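Local coordinates for vibralactone Cyclase (Boreostereum vibrans, PDB 6KD0), which probably catalyses the cyclization that forms the fused bicyclic beta-lactone of vibralactone, using an alpha/beta hydrolase fold, at residues A[208-213]-A[281-286]; A[100-105]-A[134-139]; A[276-281]-A[311-316]; A[186-191]-A[262-267]. One frame throughout, in Å; residues are numbered along the deposited sequence.

Contact 1 of 4, residues A[208-213]-A[281-286]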
# COMPACT_ATOMS: atom_id res chain seq x y z
N TYR A 208 3.34 5.19 -2.61
CA TYR A 208 4.77 5.34 -2.33
C TYR A 208 5.46 4.04 -1.93
O TYR A 208 6.08 3.99 -0.86
CB TYR A 208 4.97 6.44 -1.25
CG TYR A 208 4.01 6.46 -0.06
CD1 TYR A 208 4.18 5.61 1.02
CD2 TYR A 208 2.93 7.36 -0.01
CE1 TYR A 208 3.32 5.63 2.11
CE2 TYR A 208 2.06 7.38 1.08
CZ TYR A 208 2.26 6.51 2.14
OH TYR A 208 1.41 6.49 3.24
N PRO A 209 5.42 2.99 -2.76
CA PRO A 209 6.06 1.68 -2.38
C PRO A 209 7.55 1.66 -2.66
O PRO A 209 8.02 2.33 -3.60
CB PRO A 209 5.34 0.67 -3.30
CG PRO A 209 5.07 1.50 -4.56
CD PRO A 209 4.65 2.87 -4.01
N PRO A 210 8.33 0.88 -1.91
CA PRO A 210 9.63 0.45 -2.42
C PRO A 210 9.41 -0.50 -3.58
O PRO A 210 8.40 -1.21 -3.63
CB PRO A 210 10.29 -0.25 -1.22
CG PRO A 210 9.12 -0.71 -0.35
CD PRO A 210 7.96 0.22 -0.63
N THR A 211 10.31 -0.45 -4.57
CA THR A 211 10.18 -1.30 -5.75
C THR A 211 11.42 -2.10 -6.07
O THR A 211 11.33 -3.05 -6.86
CB THR A 211 9.81 -0.47 -6.98
OG1 THR A 211 10.90 0.41 -7.30
CG2 THR A 211 8.55 0.35 -6.72
N CYS A 212 12.57 -1.78 -5.48
CA CYS A 212 13.79 -2.47 -5.86
C CYS A 212 14.83 -2.32 -4.77
O CYS A 212 15.05 -1.21 -4.28
CB CYS A 212 14.34 -1.91 -7.19
SG CYS A 212 15.62 -2.94 -7.90
N HIS A 213 15.45 -3.43 -4.40
CA HIS A 213 16.61 -3.38 -3.53
C HIS A 213 17.70 -2.50 -4.16
O HIS A 213 17.97 -2.62 -5.37
CB HIS A 213 17.14 -4.79 -3.30
CG HIS A 213 18.03 -4.91 -2.11
ND1 HIS A 213 19.26 -4.29 -2.04
CD2 HIS A 213 17.89 -5.59 -0.95
CE1 HIS A 213 19.83 -4.58 -0.88
NE2 HIS A 213 19.01 -5.36 -0.20
N ASP A 281 10.87 12.21 -0.23
CA ASP A 281 10.85 10.80 0.11
C ASP A 281 11.99 10.12 -0.64
O ASP A 281 12.07 10.23 -1.87
CB ASP A 281 9.47 10.21 -0.28
CG ASP A 281 9.29 8.75 0.09
OD1 ASP A 281 10.25 8.06 0.52
OD2 ASP A 281 8.14 8.27 -0.06
N PRO A 282 12.92 9.46 0.07
CA PRO A 282 14.01 8.75 -0.63
C PRO A 282 13.52 7.66 -1.58
O PRO A 282 14.20 7.37 -2.57
CB PRO A 282 14.84 8.16 0.52
CG PRO A 282 13.87 8.05 1.66
CD PRO A 282 13.00 9.27 1.53
N LEU A 283 12.36 7.06 -1.30
CA LEU A 283 11.79 6.03 -2.17
C LEU A 283 11.03 6.60 -3.37
O LEU A 283 10.43 5.83 -4.12
CB LEU A 283 10.82 5.15 -1.36
CG LEU A 283 11.39 4.29 -0.24
CD1 LEU A 283 10.29 3.39 0.37
CD2 LEU A 283 12.56 3.45 -0.73
N ARG A 284 11.03 7.93 -3.55
CA ARG A 284 10.20 8.52 -4.60
C ARG A 284 10.59 8.00 -5.98
O ARG A 284 9.74 7.57 -6.76
CB ARG A 284 10.30 10.04 -4.55
CG ARG A 284 9.50 10.75 -5.64
CD ARG A 284 9.94 12.22 -5.78
NE ARG A 284 11.27 12.35 -6.38
CZ ARG A 284 12.21 13.21 -5.98
NH1 ARG A 284 11.99 14.02 -4.96
NH2 ARG A 284 13.37 13.25 -6.62
N ASP A 285 11.88 8.04 -6.30
CA ASP A 285 12.28 7.84 -7.69
C ASP A 285 12.19 6.37 -8.12
O ASP A 285 11.86 6.10 -9.28
CB ASP A 285 13.67 8.42 -7.93
CG ASP A 285 13.64 9.95 -8.02
OD1 ASP A 285 12.55 10.53 -8.24
OD2 ASP A 285 14.69 10.58 -7.84
N GLU A 286 12.42 5.40 -7.22
CA GLU A 286 12.21 4.02 -7.65
C GLU A 286 10.74 3.74 -7.90
O GLU A 286 10.39 2.91 -8.76
CB GLU A 286 12.81 3.03 -6.65
CG GLU A 286 12.16 3.01 -5.27
CD GLU A 286 12.98 2.20 -4.29
OE1 GLU A 286 12.58 1.07 -3.93
OE2 GLU A 286 14.07 2.69 -3.91
O HOH W 1 7.88 4.87 -4.34
O HOH W 2 16.11 1.21 -3.85

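Contact 2 of 4, residues A[100-105]-A[134-139]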
# COMPACT_ATOMS: atom_id res chain seq x y z
N TRP A 100 -6.69 -5.05 0.61
CA TRP A 100 -5.84 -3.96 1.08
C TRP A 100 -4.64 -4.52 1.85
O TRP A 100 -4.80 -5.38 2.73
CB TRP A 100 -6.65 -3.00 1.97
CG TRP A 100 -5.78 -2.00 2.63
CD1 TRP A 100 -5.11 -2.15 3.83
CD2 TRP A 100 -5.39 -0.73 2.11
NE1 TRP A 100 -4.36 -1.03 4.08
CE2 TRP A 100 -4.52 -0.14 3.05
CE3 TRP A 100 -5.71 -0.01 0.95
CZ2 TRP A 100 -3.96 1.13 2.87
CZ3 TRP A 100 -5.15 1.25 0.77
CH2 TRP A 100 -4.28 1.80 1.72
N VAL A 101 -3.44 -4.03 1.51
CA VAL A 101 -2.20 -4.48 2.14
C VAL A 101 -1.56 -3.32 2.89
O VAL A 101 -1.06 -2.35 2.29
CB VAL A 101 -1.22 -5.05 1.11
CG1 VAL A 101 -0.10 -5.84 1.83
CG2 VAL A 101 -1.96 -5.92 0.12
N HIS A 102 -1.48 -3.47 4.22
CA HIS A 102 -1.04 -2.40 5.10
C HIS A 102 0.47 -2.15 5.01
O HIS A 102 1.25 -2.97 4.51
CB HIS A 102 -1.44 -2.72 6.56
CG HIS A 102 -0.60 -3.80 7.18
ND1 HIS A 102 0.69 -3.59 7.60
CD2 HIS A 102 -0.88 -5.10 7.46
CE1 HIS A 102 1.19 -4.71 8.09
NE2 HIS A 102 0.25 -5.64 8.02
N CYS A 103 0.88 -1.01 5.56
CA CYS A 103 2.25 -0.53 5.52
C CYS A 103 3.07 -1.08 6.68
O CYS A 103 2.59 -1.86 7.52
CB CYS A 103 2.28 0.99 5.56
SG CYS A 103 2.04 1.64 7.25
N GLY A 104 4.32 -0.64 6.74
CA GLY A 104 5.14 -0.85 7.92
C GLY A 104 6.56 -1.28 7.66
O GLY A 104 7.18 -1.87 8.56
N GLY A 105 7.10 -1.02 6.47
CA GLY A 105 8.49 -1.37 6.19
C GLY A 105 8.77 -2.86 6.20
O GLY A 105 9.94 -3.26 6.32
N TYR A 134 -0.18 -10.16 7.36
CA TYR A 134 0.95 -10.90 6.80
C TYR A 134 2.12 -10.90 7.77
O TYR A 134 2.29 -9.99 8.59
CB TYR A 134 1.35 -10.31 5.44
CG TYR A 134 1.80 -8.85 5.43
CD1 TYR A 134 3.12 -8.50 5.75
CD2 TYR A 134 0.92 -7.84 5.05
CE1 TYR A 134 3.53 -7.15 5.73
CE2 TYR A 134 1.33 -6.50 5.01
CZ TYR A 134 2.63 -6.17 5.35
OH TYR A 134 3.02 -4.85 5.32
N ARG A 135 2.95 -11.94 7.69
CA ARG A 135 4.03 -12.08 8.66
C ARG A 135 5.08 -10.98 8.48
O ARG A 135 5.38 -10.55 7.36
CB ARG A 135 4.66 -13.47 8.56
CG ARG A 135 3.97 -14.47 9.49
CD ARG A 135 4.48 -15.88 9.27
NE ARG A 135 3.96 -16.45 8.03
CZ ARG A 135 4.22 -17.68 7.60
NH1 ARG A 135 5.01 -18.50 8.30
NH2 ARG A 135 3.70 -18.11 6.45
N LEU A 136 5.63 -10.51 9.60
CA LEU A 136 6.56 -9.39 9.64
C LEU A 136 8.01 -9.85 9.66
O LEU A 136 8.34 -10.91 10.19
CB LEU A 136 6.31 -8.52 10.87
CG LEU A 136 4.89 -7.96 10.96
CD1 LEU A 136 4.73 -7.14 12.23
CD2 LEU A 136 4.58 -7.14 9.73
N THR A 137 8.87 -8.99 9.10
CA THR A 137 10.31 -9.10 9.29
C THR A 137 10.69 -8.48 10.63
O THR A 137 9.93 -7.71 11.21
CB THR A 137 11.05 -8.39 8.15
OG1 THR A 137 10.73 -6.99 8.20
CG2 THR A 137 10.64 -8.96 6.79
N PRO A 138 11.89 -8.80 11.16
CA PRO A 138 12.87 -9.78 10.68
C PRO A 138 12.57 -11.20 11.10
O PRO A 138 13.27 -12.10 10.66
CB PRO A 138 14.17 -9.30 11.33
CG PRO A 138 13.74 -8.70 12.63
CD PRO A 138 12.37 -8.06 12.35
N GLU A 139 11.57 -11.40 11.97
CA GLU A 139 11.23 -12.74 12.44
C GLU A 139 10.95 -13.70 11.28
O GLU A 139 11.32 -14.88 11.34
CB GLU A 139 10.04 -12.68 13.39
CG GLU A 139 10.34 -12.01 14.73
CD GLU A 139 10.14 -10.51 14.71
OE1 GLU A 139 9.85 -9.93 13.63
OE2 GLU A 139 10.27 -9.89 15.80
O HOH W 3 0.80 -8.01 9.46
O HOH W 4 4.97 -3.99 7.19
O HOH W 5 11.90 -4.99 6.93

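Contact 3 of 4, residues A[276-281]-A[311-316]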
# COMPACT_ATOMS: atom_id res chain seq x y z
N MET A 276 0.37 6.71 -6.25
CA MET A 276 0.41 7.92 -5.44
C MET A 276 1.81 8.07 -4.87
O MET A 276 2.33 7.14 -4.27
CB MET A 276 -0.63 7.86 -4.33
CG MET A 276 -2.00 7.56 -4.84
SD MET A 276 -3.22 7.59 -3.53
CE MET A 276 -3.37 9.36 -3.26
N SER A 277 2.39 9.25 -5.03
CA SER A 277 3.78 9.50 -4.66
C SER A 277 3.86 10.70 -3.73
O SER A 277 3.11 11.67 -3.87
CB SER A 277 4.64 9.74 -5.90
OG SER A 277 6.03 9.80 -5.57
N CYS A 278 4.79 10.64 -2.78
CA CYS A 278 5.14 11.78 -1.95
C CYS A 278 6.47 12.34 -2.43
O CYS A 278 7.41 11.59 -2.72
CB CYS A 278 5.23 11.39 -0.47
SG CYS A 278 3.63 10.95 0.22
N GLY A 279 6.56 13.67 -2.51
CA GLY A 279 7.72 14.29 -3.13
C GLY A 279 8.98 14.22 -2.29
O GLY A 279 10.08 14.10 -2.82
N TRP A 280 8.84 14.33 -0.97
CA TRP A 280 10.00 14.47 -0.08
C TRP A 280 10.31 13.13 0.57
O TRP A 280 10.07 12.92 1.76
CB TRP A 280 9.71 15.54 0.96
CG TRP A 280 10.90 16.04 1.73
CD1 TRP A 280 12.20 15.63 1.63
CD2 TRP A 280 10.88 17.05 2.76
NE1 TRP A 280 12.99 16.34 2.51
CE2 TRP A 280 12.20 17.21 3.22
CE3 TRP A 280 9.86 17.82 3.33
CZ2 TRP A 280 12.53 18.12 4.22
CZ3 TRP A 280 10.20 18.73 4.33
CH2 TRP A 280 11.52 18.87 4.76
N ASP A 281 10.87 12.21 -0.23
CA ASP A 281 10.85 10.80 0.11
C ASP A 281 11.99 10.12 -0.64
O ASP A 281 12.07 10.23 -1.87
CB ASP A 281 9.47 10.21 -0.28
CG ASP A 281 9.29 8.75 0.09
OD1 ASP A 281 10.25 8.06 0.52
OD2 ASP A 281 8.14 8.27 -0.06
N HIS A 311 7.08 10.71 3.14
CA HIS A 311 6.53 9.36 3.15
C HIS A 311 5.53 9.16 4.28
O HIS A 311 5.87 9.32 5.46
CB HIS A 311 7.70 8.39 3.29
CG HIS A 311 7.38 6.96 2.99
ND1 HIS A 311 7.52 6.42 1.73
CD2 HIS A 311 7.00 5.94 3.79
CE1 HIS A 311 7.23 5.13 1.77
NE2 HIS A 311 6.91 4.82 3.01
N ALA A 312 4.30 8.81 3.92
CA ALA A 312 3.25 8.47 4.87
C ALA A 312 2.83 9.63 5.75
O ALA A 312 2.37 9.41 6.88
CB ALA A 312 3.66 7.30 5.78
N PHE A 313 3.01 10.87 5.27
CA PHE A 313 2.61 12.03 6.06
C PHE A 313 1.11 12.01 6.36
O PHE A 313 0.69 12.58 7.37
CB PHE A 313 2.97 13.33 5.34
CG PHE A 313 1.92 13.76 4.35
CD1 PHE A 313 1.86 13.19 3.09
CD2 PHE A 313 0.98 14.72 4.70
CE1 PHE A 313 0.88 13.58 2.18
CE2 PHE A 313 0.00 15.10 3.80
CZ PHE A 313 -0.05 14.53 2.55
N HIS A 314 0.30 11.39 5.50
CA HIS A 314 -1.14 11.37 5.74
C HIS A 314 -1.55 10.41 6.84
O HIS A 314 -2.65 10.55 7.38
CB HIS A 314 -1.91 11.09 4.44
CG HIS A 314 -2.07 9.64 4.09
ND1 HIS A 314 -1.02 8.84 3.69
CD2 HIS A 314 -3.17 8.86 4.03
CE1 HIS A 314 -1.46 7.63 3.43
NE2 HIS A 314 -2.77 7.61 3.63
N MET A 315 -0.70 9.45 7.21
CA MET A 315 -0.99 8.54 8.31
C MET A 315 -0.58 9.13 9.65
O MET A 315 -1.16 8.80 10.68
CB MET A 315 -0.26 7.21 8.13
CG MET A 315 -0.67 6.44 6.88
SD MET A 315 -2.40 5.94 6.87
CE MET A 315 -2.38 4.70 8.16
N LEU A 316 0.43 9.99 9.64
CA LEU A 316 0.90 10.61 10.86
C LEU A 316 0.29 11.98 11.10
O LEU A 316 0.29 12.44 12.25
CB LEU A 316 2.42 10.72 10.83
CG LEU A 316 3.12 9.46 11.36
CD1 LEU A 316 3.08 8.29 10.34
CD2 LEU A 316 4.53 9.77 11.78
O HOH W 6 9.95 10.78 3.69

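Contact 4 of 4, residues A[186-191]-A[262-267]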
# COMPACT_ATOMS: atom_id res chain seq x y z
N ALA A 186 2.32 -9.41 -5.72
CA ALA A 186 1.13 -10.26 -5.85
C ALA A 186 0.46 -10.08 -7.20
O ALA A 186 -0.06 -11.04 -7.77
CB ALA A 186 0.14 -9.97 -4.72
N ALA A 187 0.44 -8.85 -7.72
CA ALA A 187 -0.23 -8.61 -9.00
C ALA A 187 0.50 -9.30 -10.16
O ALA A 187 -0.15 -9.85 -11.07
CB ALA A 187 -0.34 -7.10 -9.24
N HIS A 188 1.84 -9.30 -10.13
CA HIS A 188 2.55 -10.07 -11.17
C HIS A 188 2.24 -11.56 -11.05
O HIS A 188 1.92 -12.24 -12.05
CB HIS A 188 4.05 -9.85 -11.08
CG HIS A 188 4.48 -8.50 -11.53
ND1 HIS A 188 4.31 -7.37 -10.75
CD2 HIS A 188 5.07 -8.08 -12.68
CE1 HIS A 188 4.79 -6.32 -11.39
NE2 HIS A 188 5.26 -6.72 -12.56
N TRP A 189 2.38 -12.10 -9.83
CA TRP A 189 2.08 -13.51 -9.59
C TRP A 189 0.68 -13.88 -10.07
O TRP A 189 0.49 -14.91 -10.72
CB TRP A 189 2.24 -13.83 -8.12
CG TRP A 189 3.65 -13.88 -7.65
CD1 TRP A 189 4.77 -13.90 -8.43
CD2 TRP A 189 4.09 -13.95 -6.30
NE1 TRP A 189 5.89 -13.95 -7.64
CE2 TRP A 189 5.50 -14.00 -6.32
CE3 TRP A 189 3.43 -13.97 -5.07
CZ2 TRP A 189 6.26 -14.09 -5.16
CZ3 TRP A 189 4.19 -14.05 -3.91
CH2 TRP A 189 5.59 -14.10 -3.96
N ALA A 190 -0.31 -13.04 -9.77
CA ALA A 190 -1.69 -13.34 -10.10
C ALA A 190 -1.90 -13.30 -11.61
O ALA A 190 -2.68 -14.10 -12.15
CB ALA A 190 -2.63 -12.36 -9.39
N ARG A 191 -1.23 -12.36 -12.29
CA ARG A 191 -1.31 -12.32 -13.74
C ARG A 191 -0.90 -13.66 -14.32
O ARG A 191 -1.57 -14.19 -15.22
CB ARG A 191 -0.42 -11.21 -14.29
CG ARG A 191 -0.35 -11.20 -15.81
CD ARG A 191 0.85 -10.39 -16.28
NE ARG A 191 2.09 -10.98 -15.78
CZ ARG A 191 3.26 -10.35 -15.75
NH1 ARG A 191 3.37 -9.11 -16.21
NH2 ARG A 191 4.33 -10.98 -15.27
N LEU A 262 10.23 -4.35 -9.32
CA LEU A 262 10.77 -3.69 -10.51
C LEU A 262 11.38 -4.69 -11.49
O LEU A 262 11.36 -4.45 -12.71
CB LEU A 262 11.82 -2.66 -10.10
CG LEU A 262 12.35 -1.72 -11.18
CD1 LEU A 262 11.32 -0.62 -11.46
CD2 LEU A 262 13.68 -1.11 -10.75
N LEU A 263 11.91 -5.80 -10.98
CA LEU A 263 12.74 -6.73 -11.75
C LEU A 263 11.98 -7.94 -12.31
O LEU A 263 12.62 -8.86 -12.83
CB LEU A 263 13.90 -7.22 -10.87
CG LEU A 263 14.75 -6.11 -10.26
CD1 LEU A 263 15.90 -6.67 -9.45
CD2 LEU A 263 15.28 -5.16 -11.36
N PHE A 264 10.65 -7.97 -12.20
CA PHE A 264 9.91 -8.98 -12.96
C PHE A 264 10.27 -8.87 -14.44
O PHE A 264 10.38 -7.75 -14.97
CB PHE A 264 8.40 -8.83 -12.79
CG PHE A 264 7.87 -9.50 -11.56
CD1 PHE A 264 7.61 -10.86 -11.57
CD2 PHE A 264 7.67 -8.78 -10.39
CE1 PHE A 264 7.13 -11.49 -10.44
CE2 PHE A 264 7.20 -9.41 -9.25
CZ PHE A 264 6.93 -10.77 -9.27
N PRO A 265 10.47 -10.00 -15.13
CA PRO A 265 10.84 -9.94 -16.55
C PRO A 265 9.84 -9.17 -17.40
O PRO A 265 10.24 -8.53 -18.38
CB PRO A 265 10.88 -11.42 -16.96
CG PRO A 265 11.14 -12.15 -15.67
CD PRO A 265 10.47 -11.37 -14.59
N SER A 266 8.57 -9.19 -17.06
CA SER A 266 7.57 -8.50 -17.84
C SER A 266 6.59 -7.76 -16.94
O SER A 266 6.12 -8.30 -15.93
CB SER A 266 6.81 -9.47 -18.73
OG SER A 266 5.70 -8.81 -19.31
N HIS A 267 6.29 -6.52 -17.32
CA HIS A 267 5.25 -5.73 -16.67
C HIS A 267 4.03 -5.55 -17.56
O HIS A 267 3.18 -4.71 -17.26
CB HIS A 267 5.78 -4.36 -16.24
CG HIS A 267 6.95 -4.43 -15.32
ND1 HIS A 267 6.87 -4.99 -14.06
CD2 HIS A 267 8.23 -4.02 -15.47
CE1 HIS A 267 8.05 -4.93 -13.48
NE2 HIS A 267 8.90 -4.35 -14.31
O HOH W 7 7.26 -11.55 -15.71

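Contact 1 of 4, residues A[208-213]-A[281-286]
Glu286 OE1 is gripped by two consecutive backbone amides of the loop 208-213. Thr211 N lies 2.8 Å from Glu286 OE1 at an N-H...O angle of 164° and takes the anti lone pair, the one turned away from OE2. Cys212 N, 3.2 Å from the same OE1, comes from above the carboxylate plane, 47° out of it. Glu286 reaches both because its CG sits between the backbone N and the carbonyl carbon (chi1 66°) and the chain beyond runs extended. The side chains of Thr211 and Glu286 run antiparallel alongside each other, and Thr211 OG1 gives a weak bond of 2.9 Å back to Glu286 O. Next to this polar pair, Leu283 CD1 packs against Pro210 CB at 4.0 Å. A water donates to both Pro209 O and Leu283 O, bridging the backbones. Asp281 OD1 accepts from Leu283 N at 3.0 Å, a capping bond before the helix 284-296, while Asp281 OD2 is engaged by His311. The carboxylate of Glu286 thus meets a buried loop through its N-H groups, which would probably help to stabilise a charged form and ties the loop after strand 203-207 to the first turn of that helix.

Contact 2 of 4, residues A[100-105]-A[134-139]
Tyr134 points its CB toward the segment 100-105, and its ring then runs between Val101 and His102. With CG lodged between the backbone N and the carbonyl carbon (chi1 61°), the CD2 and CE2 side of the ring is brought to Val101, whose CG1 lies 3.5 Å from Tyr134 CE2; the two side chains cross at about a right angle. CE2 also lies over the imidazole of His102, 3.3 Å from His102 NE2. The rings form an offset stack, with planes 9° apart and centroids separated by 4.3 Å, so CZ comes to lie near His102 CE1. At the tip, Tyr134 OH donates to His102 O over 2.7 Å, from 40° above the carbonyl plane, and accepts from a water. These residues follow the parallel neighbours 97-101 and 128-132 in the central sheet of the alpha/beta hydrolase fold, and the run from His102 to Gly105 resembles the HGGG motif whose glycine amides form the oxyanion hole in hormone-sensitive-lipase-like relatives. The His102 ring is held in its turn by His102 ND1, which donates to Cys103 O at 2.6 Å, nearly within the ring plane. On its other nitrogen, His102 NE2 shares a water with Tyr134 O. Leu136 CD2 stands at the edge of the same imidazole, 4.5 Å from His102 CE1. Another water links Gly105 to Thr137 farther along, donating to Gly105 O and accepting from Thr137 OG1.

Contact 3 of 4, residues A[276-281]-A[311-316]
The polar link is between Asp281 and His311: His311 ND1 donates to Asp281 OD2 over 2.6 Å at an N-H...O angle of 157°. The carboxylate oxygen lies in the imidazole plane, at the ring edge, and is met on its syn side, tilted from the carboxylate plane; the two flat groups stand 85° apart. With His311 CG trans to the backbone N (chi1 -166°), ND1 faces the carboxylate while NE2 bonds to Ser177 OG. Replacing Asp281 by an alanine would probably leave His311 ND1 without its acceptor and the imidazole freer to turn. A water adds a backbone bridge, donating to Trp280 O and accepting from His311 N. A sulfur-aromatic contact lies beside this link: Cys278 SG approaches the Phe313 ring at its edge, 4.0 Å from Phe313 CD1. These contacts join the loop after strand 273-278 to the N-terminal side of helix 313-316. The chain Asp281, His311, Ser177 has the geometry of the Ser-His-Asp catalytic triad of alpha/beta hydrolases, with Ser177 on what is probably the nucleophile elbow (GxSxG), and is consistent with an aspartate that orients the histidine for proton transfer with the serine.

Contact 4 of 4, residues A[186-191]-A[262-267]
His188 and Phe264 form the tightly packed part of this contact. Their rings make an offset stack with planes 8° apart and centroids separated by 4.0 Å, and His188 CB sits over the middle of the phenyl face, 3.4 Å from the Phe264 ring centroid, as a CH-pi contact. With CG beside its backbone N (chi1 -72°), His188 also presents NE2 to His267 ND1 in a 2.8 Å hydrogen bond, either nitrogen being a possible donor. Those two rings meet rim to rim, while His267 NE2 donates to Leu262 O, 2.9 Å away. Trp189 closes the aromatic cluster obliquely, its NE1 being 3.7 Å from Phe264 CZ. An alanine in place of Phe264 would probably open a gap beside the His188 ring and deprive Trp189 of its partner here.

On the looser side no rings stack, and Ser266, at the margin, is reached by the Arg191 guanidinium and a water. Arg191 NH1 and NH2 both donate end-on to Ser266 O, NH1 at 2.9 Å and NH2 at 3.3 Å, from one face of the carbonyl but within the guanidinium plane. Arg191 NH1 also bonds to Ala268 O, and the water accepts from Ser266 N and, weakly, from Arg191 NH2.

The contact joins helix 178-192 to the loop preceding strand 273-278, with Tyr290 of helix 284-296 against His188 and His267, and Tyr150 of helix 144-158 meeting Trp189 edge-to-face.

Along the chain contact 2 closes first, while contact 1 crosses both contact 3 and contact 4. Contacts 1 and 3 have centres 11 Å apart and share Asp281, through which the start of helix 284-296 meets the end of strand 273-278. Contact 4, about 17 Å from contact 1 between centres, is joined to it by a probable backbone hydrogen bond from Leu262 N to Thr211 O, 3.0 Å. Contact 2, about 18 Å from contact 3 between centres, does not touch it, though both reach the same mixed sheet. Contacts 1 and 3 hold the probable triad residues Asp281 and His311, Cys103 of contact 2 touches the triad residues, and contact 4 packs at the periphery, on helix 178-192.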